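Local coordinates for protein unsaturated glucuronyl hydrolase (Streptococcus agalactiae, PDB 2ZZR) that hydrolyses unsaturated chondroitin, hyaluronan and heparin disaccharides, releasing the 4,5-unsaturated uronic acid that polysaccharide lyases leave at their non-reducing end, at residues E27-I32 against Y81-D86; R246-G251 against N276-R281; S288-I293 against H360-W365; S341-Y346 against Y380-A385. All blocks are in the same frame, centred on the assembly; numbering follows the deposited sequence.

How the interactions relate
Interaction 1 and interaction 4 touch through Ala-31, whose CB lies 3.7 Å from Ile-343 CG2 and 3.8 Å from Tyr-382 OH; their centres are about 13 Å apart. Interactions 2 and 3 are joined by Arg-246, which probably donates to Val-362 O from NH1 at 2.8 Å and to Tyr-363 O from NH2 at 2.9 Å. Arg-246 and Trp-250 in interaction 2 and Ser-364 in interaction 3 probably bind substrate, so this pair probably borders the active site. Interaction 4 meets both, through Tyr-381 packed on Trp-250 and Tyr-346 on His-360. Interaction 1 is remote, with its centre about 28 Å from those of interactions 2 and 3.

Interaction 1: residues E27-I32 against Y81-D86; sequences EVEEAI and YEYNQD
Ile-32 and Tyr-83 form the close part of this contact. The methyl CG2 of Ile-32 sits almost exactly above the middle of the Tyr-83 ring, 3.5 Å from its centroid and 5° off the ring normal, a well-centred CH-pi interaction. This branch is anti to the backbone N of Ile-32, which directs it across to the ring, while Ile-32 CD1, at the end of the other branch, lies 4.0 Å from Tyr-83 CE1. Tyr-83 extends from its helix with CG anti to the backbone N (chi1 -179°), which points the ring at helix 25-46. Towards the phenol end the contact is smaller in extent and partly exposed, a single edge contact from Glu-29. This side chain crosses the ring at about a right angle, and its CG meets Tyr-83 OH at 3.3 Å. The polar ends look to other partners: Tyr-83 OH is hydrogen-bonded to Glu-33, and Glu-29 OE2 to Tyr-390. The pair thus joins helix 25-46 to helix 70-84 in the alpha/alpha barrel, with helix 376-390 packing against Ile-32 through Leu-386 and Tyr-390, and with the ring of Tyr-390 also meeting that of Tyr-83.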
# COMPACT_ATOMS: atom_id res chain seq x y z
N GLU A 27 1.01 14.37 -19.86
CA GLU A 27 2.06 13.48 -19.35
C GLU A 27 1.45 12.31 -18.57
O GLU A 27 1.81 11.15 -18.79
CB GLU A 27 3.06 14.25 -18.49
CG GLU A 27 4.04 15.11 -19.30
CD GLU A 27 4.92 15.99 -18.42
OE1 GLU A 27 4.41 16.56 -17.43
OE2 GLU A 27 6.12 16.11 -18.72
N VAL A 28 0.52 12.63 -17.67
CA VAL A 28 -0.16 11.60 -16.88
C VAL A 28 -1.06 10.72 -17.76
O VAL A 28 -1.08 9.49 -17.62
CB VAL A 28 -0.93 12.22 -15.68
CG1 VAL A 28 -1.75 11.16 -14.94
CG2 VAL A 28 0.06 12.89 -14.72
N GLU A 29 -1.77 11.35 -18.69
CA GLU A 29 -2.64 10.66 -19.64
C GLU A 29 -1.87 9.62 -20.45
O GLU A 29 -2.33 8.49 -20.61
CB GLU A 29 -3.24 11.68 -20.59
CG GLU A 29 -4.58 11.35 -21.14
CD GLU A 29 -5.19 12.57 -21.80
OE1 GLU A 29 -4.63 13.02 -22.82
OE2 GLU A 29 -6.21 13.08 -21.30
N GLU A 30 -0.71 10.01 -20.95
CA GLU A 30 0.13 9.12 -21.76
C GLU A 30 0.71 7.96 -20.93
O GLU A 30 0.82 6.83 -21.43
CB GLU A 30 1.21 9.91 -22.50
CG GLU A 30 0.61 10.71 -23.66
CD GLU A 30 1.62 11.49 -24.49
OE1 GLU A 30 2.81 11.58 -24.11
OE2 GLU A 30 1.20 12.04 -25.54
N ALA A 31 1.05 8.24 -19.67
CA ALA A 31 1.50 7.19 -18.74
C ALA A 31 0.38 6.18 -18.46
O ALA A 31 0.61 4.96 -18.43
CB ALA A 31 2.02 7.80 -17.44
N ILE A 32 -0.84 6.69 -18.26
CA ILE A 32 -2.01 5.83 -18.06
C ILE A 32 -2.25 4.96 -19.29
O ILE A 32 -2.49 3.75 -19.17
CB ILE A 32 -3.28 6.65 -17.73
CG1 ILE A 32 -3.17 7.29 -16.34
CG2 ILE A 32 -4.52 5.77 -17.80
CD1 ILE A 32 -4.30 8.28 -16.01
N TYR A 81 -10.69 0.60 -15.73
CA TYR A 81 -12.11 0.72 -16.02
C TYR A 81 -12.66 2.12 -15.71
O TYR A 81 -13.49 2.65 -16.45
CB TYR A 81 -12.91 -0.34 -15.27
CG TYR A 81 -14.41 -0.24 -15.47
CD1 TYR A 81 -15.24 0.19 -14.44
CD2 TYR A 81 -14.99 -0.56 -16.70
CE1 TYR A 81 -16.62 0.29 -14.62
CE2 TYR A 81 -16.36 -0.46 -16.89
CZ TYR A 81 -17.16 -0.03 -15.85
OH TYR A 81 -18.52 0.07 -16.04
N GLU A 82 -12.19 2.72 -14.62
CA GLU A 82 -12.56 4.09 -14.30
C GLU A 82 -12.07 5.07 -15.35
O GLU A 82 -12.72 6.08 -15.62
CB GLU A 82 -12.02 4.49 -12.94
CG GLU A 82 -12.65 3.72 -11.81
CD GLU A 82 -12.51 4.43 -10.49
OE1 GLU A 82 -12.06 3.80 -9.52
OE2 GLU A 82 -12.86 5.63 -10.44
N TYR A 83 -10.93 4.75 -15.95
CA TYR A 83 -10.33 5.60 -16.96
C TYR A 83 -11.07 5.56 -18.30
O TYR A 83 -11.29 6.60 -18.91
CB TYR A 83 -8.86 5.26 -17.17
CG TYR A 83 -8.18 6.14 -18.20
CD1 TYR A 83 -7.80 7.44 -17.88
CD2 TYR A 83 -7.93 5.66 -19.49
CE1 TYR A 83 -7.17 8.25 -18.81
CE2 TYR A 83 -7.31 6.47 -20.43
CZ TYR A 83 -6.93 7.76 -20.09
OH TYR A 83 -6.32 8.56 -21.02
N ASN A 84 -11.46 4.36 -18.75
CA ASN A 84 -12.03 4.24 -20.10
C ASN A 84 -13.44 3.63 -20.23
O ASN A 84 -13.96 3.53 -21.35
CB ASN A 84 -11.03 3.57 -21.07
CG ASN A 84 -10.84 2.07 -20.82
OD1 ASN A 84 -9.91 1.46 -21.36
ND2 ASN A 84 -11.70 1.48 -20.01
N GLN A 85 -14.03 3.24 -19.10
CA GLN A 85 -15.39 2.68 -19.06
C GLN A 85 -15.62 1.50 -20.02
O GLN A 85 -16.73 1.29 -20.51
CB GLN A 85 -16.44 3.79 -19.30
CG GLN A 85 -16.40 4.96 -18.31
CD GLN A 85 -15.32 5.99 -18.62
OE1 GLN A 85 -15.08 6.33 -19.79
NE2 GLN A 85 -14.68 6.51 -17.58
N ASP A 86 -14.57 0.72 -20.27
CA ASP A 86 -14.64 -0.45 -21.15
C ASP A 86 -15.29 -1.61 -20.42
O ASP A 86 -14.74 -2.13 -19.44
CB ASP A 86 -13.24 -0.83 -21.66
CG ASP A 86 -13.25 -2.00 -22.66
OD1 ASP A 86 -14.32 -2.51 -23.05
OD2 ASP A 86 -12.14 -2.41 -23.07

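Interaction 2: residues R246-G251 against N276-R281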
# COMPACT_ATOMS: atom_id res chain seq x y z
N ARG A 246 9.90 -0.03 1.81
CA ARG A 246 8.45 -0.23 1.71
C ARG A 246 7.73 -0.13 3.06
O ARG A 246 6.60 0.37 3.12
CB ARG A 246 8.10 -1.52 0.97
CG ARG A 246 6.60 -1.60 0.65
CD ARG A 246 6.29 -2.61 -0.44
NE ARG A 246 6.63 -3.98 -0.05
CZ ARG A 246 7.67 -4.67 -0.53
NH1 ARG A 246 8.48 -4.12 -1.42
NH2 ARG A 246 7.89 -5.91 -0.13
N GLY A 247 8.38 -0.56 4.14
CA GLY A 247 7.81 -0.42 5.48
C GLY A 247 7.53 1.03 5.81
O GLY A 247 6.48 1.36 6.36
N GLN A 248 8.48 1.90 5.47
CA GLN A 248 8.32 3.34 5.63
C GLN A 248 7.11 3.83 4.83
O GLN A 248 6.29 4.60 5.33
CB GLN A 248 9.60 4.07 5.18
CG GLN A 248 9.72 5.52 5.66
CD GLN A 248 9.86 5.66 7.19
OE1 GLN A 248 9.57 6.72 7.75
NE2 GLN A 248 10.31 4.61 7.85
N ALA A 249 7.00 3.35 3.59
CA ALA A 249 5.88 3.72 2.71
C ALA A 249 4.52 3.24 3.21
O ALA A 249 3.52 3.94 3.04
CB ALA A 249 6.13 3.24 1.29
N TRP A 250 4.46 2.06 3.82
CA TRP A 250 3.20 1.59 4.41
C TRP A 250 2.71 2.57 5.47
O TRP A 250 1.52 2.80 5.60
CB TRP A 250 3.34 0.20 5.04
CG TRP A 250 3.55 -0.96 4.10
CD1 TRP A 250 4.43 -1.99 4.27
CD2 TRP A 250 2.87 -1.23 2.85
NE1 TRP A 250 4.35 -2.88 3.23
CE2 TRP A 250 3.40 -2.44 2.34
CE3 TRP A 250 1.87 -0.56 2.12
CZ2 TRP A 250 2.96 -3.00 1.13
CZ3 TRP A 250 1.43 -1.13 0.91
CH2 TRP A 250 1.99 -2.33 0.42
N GLY A 251 3.64 3.15 6.24
CA GLY A 251 3.31 4.18 7.21
C GLY A 251 2.82 5.45 6.52
O GLY A 251 1.78 6.01 6.89
N ASN A 276 8.98 12.92 5.96
CA ASN A 276 10.23 13.70 5.87
C ASN A 276 11.43 12.77 5.95
O ASN A 276 12.41 12.96 5.24
CB ASN A 276 10.30 14.77 6.95
CG ASN A 276 9.24 15.85 6.77
OD1 ASN A 276 8.41 15.77 5.86
ND2 ASN A 276 9.25 16.86 7.65
N TYR A 277 11.32 11.74 6.79
CA TYR A 277 12.36 10.72 6.91
C TYR A 277 12.61 10.05 5.55
O TYR A 277 13.76 9.89 5.12
CB TYR A 277 11.92 9.69 7.95
CG TYR A 277 12.93 8.60 8.22
CD1 TYR A 277 13.83 8.70 9.28
CD2 TYR A 277 12.97 7.46 7.41
CE1 TYR A 277 14.76 7.68 9.53
CE2 TYR A 277 13.90 6.44 7.66
CZ TYR A 277 14.79 6.56 8.71
OH TYR A 277 15.70 5.56 8.95
N PHE A 278 11.52 9.68 4.88
CA PHE A 278 11.56 9.03 3.58
C PHE A 278 12.16 9.97 2.55
O PHE A 278 13.12 9.62 1.86
CB PHE A 278 10.13 8.59 3.20
CG PHE A 278 10.05 7.70 1.99
CD1 PHE A 278 10.16 6.31 2.11
CD2 PHE A 278 9.78 8.24 0.73
CE1 PHE A 278 10.06 5.48 0.99
CE2 PHE A 278 9.67 7.40 -0.40
CZ PHE A 278 9.81 6.02 -0.26
N LEU A 279 11.63 11.20 2.47
CA LEU A 279 12.09 12.17 1.49
C LEU A 279 13.59 12.44 1.61
O LEU A 279 14.28 12.52 0.60
CB LEU A 279 11.31 13.49 1.60
CG LEU A 279 9.82 13.43 1.27
CD1 LEU A 279 9.18 14.80 1.50
CD2 LEU A 279 9.56 12.93 -0.16
N ASN A 280 14.06 12.55 2.85
CA ASN A 280 15.47 12.86 3.13
C ASN A 280 16.43 11.75 2.72
O ASN A 280 17.64 11.98 2.58
CB ASN A 280 15.66 13.20 4.61
CG ASN A 280 15.15 14.59 4.95
OD1 ASN A 280 14.94 15.41 4.07
ND2 ASN A 280 14.96 14.85 6.23
N ARG A 281 15.89 10.55 2.52
CA ARG A 281 16.71 9.40 2.16
C ARG A 281 16.52 8.93 0.72
O ARG A 281 17.03 7.88 0.32
CB ARG A 281 16.51 8.28 3.17
CG ARG A 281 17.15 8.60 4.51
CD ARG A 281 16.55 7.83 5.67
NE ARG A 281 17.12 8.26 6.95
CZ ARG A 281 16.80 9.39 7.60
NH1 ARG A 281 15.89 10.22 7.10
NH2 ARG A 281 17.38 9.68 8.75
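In the helical hairpin formed by helices 245-262 and 265-280, part of the alpha/alpha barrel of glycoside hydrolase family 88, Gln-248 packs against Tyr-277 and Phe-278. The nearest CA atoms across the segments are those of Gln-248 and Phe-278, 6.9 Å apart. With CG anti to its backbone N (chi1 -163°) and a bend at chi2, the glutamine chain divides its contact between the two rings. Its CG meets Phe-278 CD1 at 3.7 Å, at the ring edge, and the two side chains slide past each other in opposite directions with amide and ring nearly coplanar. The amide end crosses Tyr-277 at about a right angle and approaches it obliquely, its plane turned 33° from the ring and its CD 3.6 Å from Tyr-277 CD2. No hydrogen bond spans the segments, and the contact is fully buried. Arg-246 and Trp-250, one turn apart and flanking Gln-248 in sequence, probably bind substrate; Arg-246 CG lies over a face of the Trp-250 indole, and its guanidinium forms a salt bridge with Asp-303. Tyr-277 is held at its far end by a hydrogen bond between its OH and Ser-243. A face of its ring is covered by Arg-281, whose CZ stands 3.3 Å above the ring plane, toward the rim, and which also pairs with Glu-9. The same guanidinium turns back to the main chain, NH1 donating to a lone pair of Tyr-277 O at 2.9 Å, in the carbonyl plane.

Interaction 3: residues S288-I293 against H360-W365; sequences SYWDLI and HGVYSW. With SO4 (sulfate ion), chain C.
Trp-290 holds CG between its backbone N and carbonyl carbon (chi1 73°), whereas Trp-365 carries CG anti to its own N (chi1 -169°), and these settings lay the two indoles over each other. They form an offset stack: the six-membered ring of Trp-290 and the five-membered ring of Trp-365 have centroids 4.0 Å apart and planes at 15°. Trp-365 CB adds a CH-pi contact, 3.7 Å from the centroid of the same six-membered ring. At the root of Trp-290, CB packs on Val-362 CG2 at 3.6 Å. The contact joins the loop between helices 265-280 and 304-318 to the short strand 361-362 and the corner after it, probably beside the active site, where Ser-364 probably binds substrate. Trp-290 is fixed further by a hydrogen bond from NE1 to Gln-300 and by Asp-291 CB, 3.9 Å above the face opposite the stack. Asp-291 also makes an Asx turn, its OD2 accepting from Ile-293 N at 3.1 Å. Tyr-289, just before Trp-290, starts away from the 360-365 segment at its CB, and its OH donates to O2 of a sulfate at 2.7 Å. That oxygen lies in the ring plane, and the ion, probably from the crystallisation liquor, is also bound by the backbone N atoms of Gly-297 and Gly-299.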
# COMPACT_ATOMS: atom_id res chain seq x y z
N SER A 288 13.15 5.65 -4.24
CA SER A 288 13.76 4.93 -3.12
C SER A 288 14.54 3.70 -3.56
O SER A 288 14.05 2.90 -4.36
CB SER A 288 12.67 4.50 -2.14
OG SER A 288 11.73 3.66 -2.79
N TYR A 289 15.75 3.56 -3.03
CA TYR A 289 16.45 2.28 -3.05
C TYR A 289 15.65 1.34 -2.16
O TYR A 289 14.84 1.79 -1.34
CB TYR A 289 17.90 2.44 -2.57
CG TYR A 289 18.83 2.94 -3.66
CD1 TYR A 289 19.67 2.05 -4.34
CD2 TYR A 289 18.87 4.28 -4.02
CE1 TYR A 289 20.52 2.49 -5.35
CE2 TYR A 289 19.71 4.74 -5.04
CZ TYR A 289 20.54 3.83 -5.69
OH TYR A 289 21.38 4.27 -6.70
N TRP A 290 15.85 0.04 -2.32
CA TRP A 290 15.03 -0.94 -1.61
C TRP A 290 15.17 -0.82 -0.09
O TRP A 290 14.25 -1.13 0.67
CB TRP A 290 15.34 -2.36 -2.10
CG TRP A 290 16.66 -2.89 -1.63
CD1 TRP A 290 17.87 -2.74 -2.24
CD2 TRP A 290 16.89 -3.68 -0.46
NE1 TRP A 290 18.85 -3.38 -1.51
CE2 TRP A 290 18.27 -3.97 -0.41
CE3 TRP A 290 16.06 -4.17 0.56
CZ2 TRP A 290 18.84 -4.72 0.61
CZ3 TRP A 290 16.63 -4.92 1.58
CH2 TRP A 290 18.01 -5.19 1.59
N ASP A 291 16.35 -0.37 0.33
CA ASP A 291 16.59 -0.01 1.71
C ASP A 291 17.13 1.41 1.71
O ASP A 291 18.01 1.75 0.92
CB ASP A 291 17.60 -0.96 2.36
CG ASP A 291 17.63 -0.82 3.86
OD1 ASP A 291 17.36 -1.83 4.55
OD2 ASP A 291 17.89 0.30 4.36
N LEU A 292 16.57 2.24 2.59
CA LEU A 292 16.87 3.67 2.61
C LEU A 292 18.29 4.01 3.07
O LEU A 292 18.70 5.17 3.01
CB LEU A 292 15.82 4.43 3.44
CG LEU A 292 14.37 4.41 2.90
CD1 LEU A 292 13.41 5.04 3.91
CD2 LEU A 292 14.26 5.11 1.55
N ILE A 293 19.06 3.00 3.50
CA ILE A 293 20.48 3.23 3.82
C ILE A 293 21.31 3.40 2.55
O ILE A 293 22.41 3.96 2.59
CB ILE A 293 21.10 2.14 4.73
CG1 ILE A 293 21.04 0.75 4.08
CG2 ILE A 293 20.45 2.17 6.10
CD1 ILE A 293 22.06 -0.25 4.65
N HIS A 360 11.75 -2.60 -11.55
CA HIS A 360 12.72 -2.32 -10.49
C HIS A 360 12.12 -2.18 -9.08
O HIS A 360 12.37 -1.20 -8.38
CB HIS A 360 13.61 -1.12 -10.86
CG HIS A 360 14.19 -1.21 -12.24
ND1 HIS A 360 15.13 -2.16 -12.59
CD2 HIS A 360 13.95 -0.48 -13.35
CE1 HIS A 360 15.45 -2.01 -13.86
NE2 HIS A 360 14.75 -1.00 -14.35
N GLY A 361 11.34 -3.18 -8.69
CA GLY A 361 10.90 -3.33 -7.30
C GLY A 361 11.74 -4.39 -6.61
O GLY A 361 12.52 -5.10 -7.26
N VAL A 362 11.60 -4.48 -5.29
CA VAL A 362 12.18 -5.57 -4.50
C VAL A 362 11.13 -6.09 -3.54
O VAL A 362 10.62 -5.35 -2.70
CB VAL A 362 13.46 -5.14 -3.74
CG1 VAL A 362 13.94 -6.27 -2.81
CG2 VAL A 362 14.58 -4.77 -4.71
N TYR A 363 10.79 -7.36 -3.70
CA TYR A 363 9.79 -8.02 -2.86
C TYR A 363 10.40 -8.39 -1.50
O TYR A 363 10.02 -7.82 -0.48
CB TYR A 363 9.21 -9.22 -3.61
CG TYR A 363 8.15 -10.04 -2.90
CD1 TYR A 363 7.50 -9.58 -1.74
CD2 TYR A 363 7.77 -11.28 -3.41
CE1 TYR A 363 6.52 -10.35 -1.11
CE2 TYR A 363 6.80 -12.05 -2.79
CZ TYR A 363 6.18 -11.58 -1.65
OH TYR A 363 5.21 -12.35 -1.05
N SER A 364 11.34 -9.34 -1.50
CA SER A 364 12.00 -9.76 -0.27
C SER A 364 13.47 -10.07 -0.57
O SER A 364 13.79 -11.12 -1.12
CB SER A 364 11.30 -10.97 0.34
OG SER A 364 11.82 -11.26 1.63
N TRP A 365 14.35 -9.12 -0.24
CA TRP A 365 15.75 -9.20 -0.64
C TRP A 365 16.48 -10.42 -0.07
O TRP A 365 17.17 -11.14 -0.80
CB TRP A 365 16.47 -7.91 -0.24
CG TRP A 365 17.85 -7.76 -0.81
CD1 TRP A 365 18.17 -7.33 -2.07
CD2 TRP A 365 19.09 -8.01 -0.14
NE1 TRP A 365 19.54 -7.30 -2.22
CE2 TRP A 365 20.13 -7.71 -1.06
CE3 TRP A 365 19.43 -8.46 1.14
CZ2 TRP A 365 21.48 -7.86 -0.74
CZ3 TRP A 365 20.78 -8.60 1.46
CH2 TRP A 365 21.79 -8.30 0.53
S SO4 C . 23.82 2.90 -8.66
O1 SO4 C . 24.02 4.34 -8.69
O2 SO4 C . 23.28 2.49 -7.36
O3 SO4 C . 22.89 2.49 -9.71
O4 SO4 C . 25.10 2.23 -8.85

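Interaction 4: residues S341-Y346 against Y380-A385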
# COMPACT_ATOMS: atom_id res chain seq x y z
N SER A 341 9.54 10.70 -12.08
CA SER A 341 10.63 9.73 -12.20
C SER A 341 10.12 8.32 -12.47
O SER A 341 10.67 7.61 -13.31
CB SER A 341 11.53 9.75 -10.97
OG SER A 341 12.36 10.89 -10.98
N LEU A 342 9.06 7.91 -11.77
CA LEU A 342 8.47 6.60 -12.03
C LEU A 342 8.02 6.47 -13.49
O LEU A 342 8.35 5.50 -14.17
CB LEU A 342 7.32 6.30 -11.06
CG LEU A 342 7.69 6.11 -9.58
CD1 LEU A 342 6.44 5.82 -8.78
CD2 LEU A 342 8.73 4.99 -9.38
N ILE A 343 7.28 7.48 -13.96
CA ILE A 343 6.77 7.49 -15.33
C ILE A 343 7.90 7.45 -16.35
O ILE A 343 7.88 6.64 -17.29
CB ILE A 343 5.89 8.74 -15.59
CG1 ILE A 343 4.58 8.67 -14.79
CG2 ILE A 343 5.57 8.89 -17.09
CD1 ILE A 343 3.86 10.02 -14.67
N GLU A 344 8.90 8.31 -16.15
CA GLU A 344 9.91 8.56 -17.17
C GLU A 344 11.08 7.58 -17.16
O GLU A 344 11.74 7.38 -18.19
CB GLU A 344 10.45 9.99 -17.05
CG GLU A 344 9.43 11.07 -17.37
CD GLU A 344 9.99 12.48 -17.28
OE1 GLU A 344 11.15 12.65 -16.86
OE2 GLU A 344 9.25 13.43 -17.62
N GLN A 345 11.33 6.96 -16.01
CA GLN A 345 12.53 6.13 -15.86
C GLN A 345 12.27 4.69 -15.46
O GLN A 345 13.13 3.82 -15.67
CB GLN A 345 13.52 6.78 -14.88
CG GLN A 345 14.07 8.15 -15.31
CD GLN A 345 14.80 8.12 -16.65
OE1 GLN A 345 14.59 8.99 -17.49
NE2 GLN A 345 15.67 7.13 -16.85
N TYR A 346 11.10 4.42 -14.88
CA TYR A 346 10.83 3.11 -14.29
C TYR A 346 9.63 2.36 -14.85
O TYR A 346 9.47 1.16 -14.60
CB TYR A 346 10.75 3.23 -12.76
CG TYR A 346 12.08 3.62 -12.14
CD1 TYR A 346 13.02 2.65 -11.80
CD2 TYR A 346 12.40 4.96 -11.91
CE1 TYR A 346 14.24 2.99 -11.25
CE2 TYR A 346 13.64 5.32 -11.36
CZ TYR A 346 14.55 4.32 -11.03
OH TYR A 346 15.77 4.65 -10.47
N TYR A 380 -0.01 -1.73 -9.02
CA TYR A 380 -1.27 -1.20 -8.53
C TYR A 380 -1.12 0.25 -8.02
O TYR A 380 -1.88 1.13 -8.44
CB TYR A 380 -1.94 -2.09 -7.46
CG TYR A 380 -3.13 -1.35 -6.92
CD1 TYR A 380 -3.01 -0.57 -5.78
CD2 TYR A 380 -4.34 -1.33 -7.62
CE1 TYR A 380 -4.07 0.19 -5.31
CE2 TYR A 380 -5.41 -0.57 -7.16
CZ TYR A 380 -5.26 0.19 -6.01
OH TYR A 380 -6.29 0.95 -5.52
N TYR A 381 -0.17 0.49 -7.11
CA TYR A 381 -0.03 1.83 -6.52
C TYR A 381 0.49 2.87 -7.52
O TYR A 381 0.15 4.06 -7.42
CB TYR A 381 0.80 1.79 -5.23
CG TYR A 381 0.07 1.08 -4.10
CD1 TYR A 381 -1.12 1.60 -3.58
CD2 TYR A 381 0.56 -0.11 -3.56
CE1 TYR A 381 -1.81 0.95 -2.56
CE2 TYR A 381 -0.11 -0.76 -2.54
CZ TYR A 381 -1.28 -0.23 -2.04
OH TYR A 381 -1.94 -0.88 -1.04
N TYR A 382 1.28 2.43 -8.49
CA TYR A 382 1.70 3.30 -9.58
C TYR A 382 0.48 3.78 -10.37
O TYR A 382 0.28 4.98 -10.56
CB TYR A 382 2.71 2.58 -10.48
CG TYR A 382 3.02 3.28 -11.78
CD1 TYR A 382 3.66 4.52 -11.79
CD2 TYR A 382 2.69 2.69 -13.00
CE1 TYR A 382 3.95 5.17 -12.99
CE2 TYR A 382 2.99 3.33 -14.21
CZ TYR A 382 3.61 4.56 -14.19
OH TYR A 382 3.91 5.20 -15.38
N LEU A 383 -0.35 2.83 -10.80
CA LEU A 383 -1.58 3.19 -11.52
C LEU A 383 -2.56 3.99 -10.64
O LEU A 383 -3.20 4.92 -11.11
CB LEU A 383 -2.24 1.96 -12.13
CG LEU A 383 -3.45 2.17 -13.05
CD1 LEU A 383 -3.10 3.12 -14.19
CD2 LEU A 383 -3.94 0.83 -13.57
N GLU A 384 -2.65 3.64 -9.35
CA GLU A 384 -3.49 4.42 -8.44
C GLU A 384 -3.00 5.87 -8.35
O GLU A 384 -3.82 6.80 -8.32
CB GLU A 384 -3.58 3.79 -7.05
CG GLU A 384 -4.70 4.40 -6.22
CD GLU A 384 -4.57 4.11 -4.74
OE1 GLU A 384 -4.98 3.01 -4.32
OE2 GLU A 384 -4.07 4.99 -4.00
N ALA A 385 -1.68 6.06 -8.30
CA ALA A 385 -1.10 7.41 -8.28
C ALA A 385 -1.47 8.17 -9.54
O ALA A 385 -1.87 9.34 -9.47
CB ALA A 385 0.41 7.35 -8.12
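Tyr-382 lays its CE1 side against Leu-342 and Ile-343, the isoleucine also meeting the hydroxyl. The tyrosine leaves its helix with CG anti to the backbone N (chi1 169°), directing the ring at the facing helix. Ile-343 crosses it at about a right angle: its CG1 lies near the ring plane at the edge, 3.6 Å from Tyr-382 OH and 4.0 Å from Tyr-382 CE1. The hydroxyl also comes within 3.7 Å of Ile-343 CA, so the phenol end rests against the helix surface itself. Leu-342 approaches the ring obliquely from the preceding position, with its CB 4.0 Å from Tyr-382 CE1. The contact is apolar packing with no hydrogen bond between the segments. Both residues belong to a wider, pi-type turn at 342-346. On the 380-385 segment, Tyr-380 OH donates to Glu-384 OE1 at 2.7 Å, on the anti lone pair. Trp-397 NE1 is hydrogen-bonded to the same oxygen, while OE2 forms a salt bridge with Arg-388. Ala-31 of helix 25-46 touches both Ile-343 and Tyr-382, making this a meeting point of three helices. Such side-chain packing between helices, here 328-346 on 376-390, builds the wall of the alpha/alpha barrel characteristic of family 88, with the side chain of Tyr-382 about 12 Å from those of Arg-246 and Trp-250, which probably bind substrate.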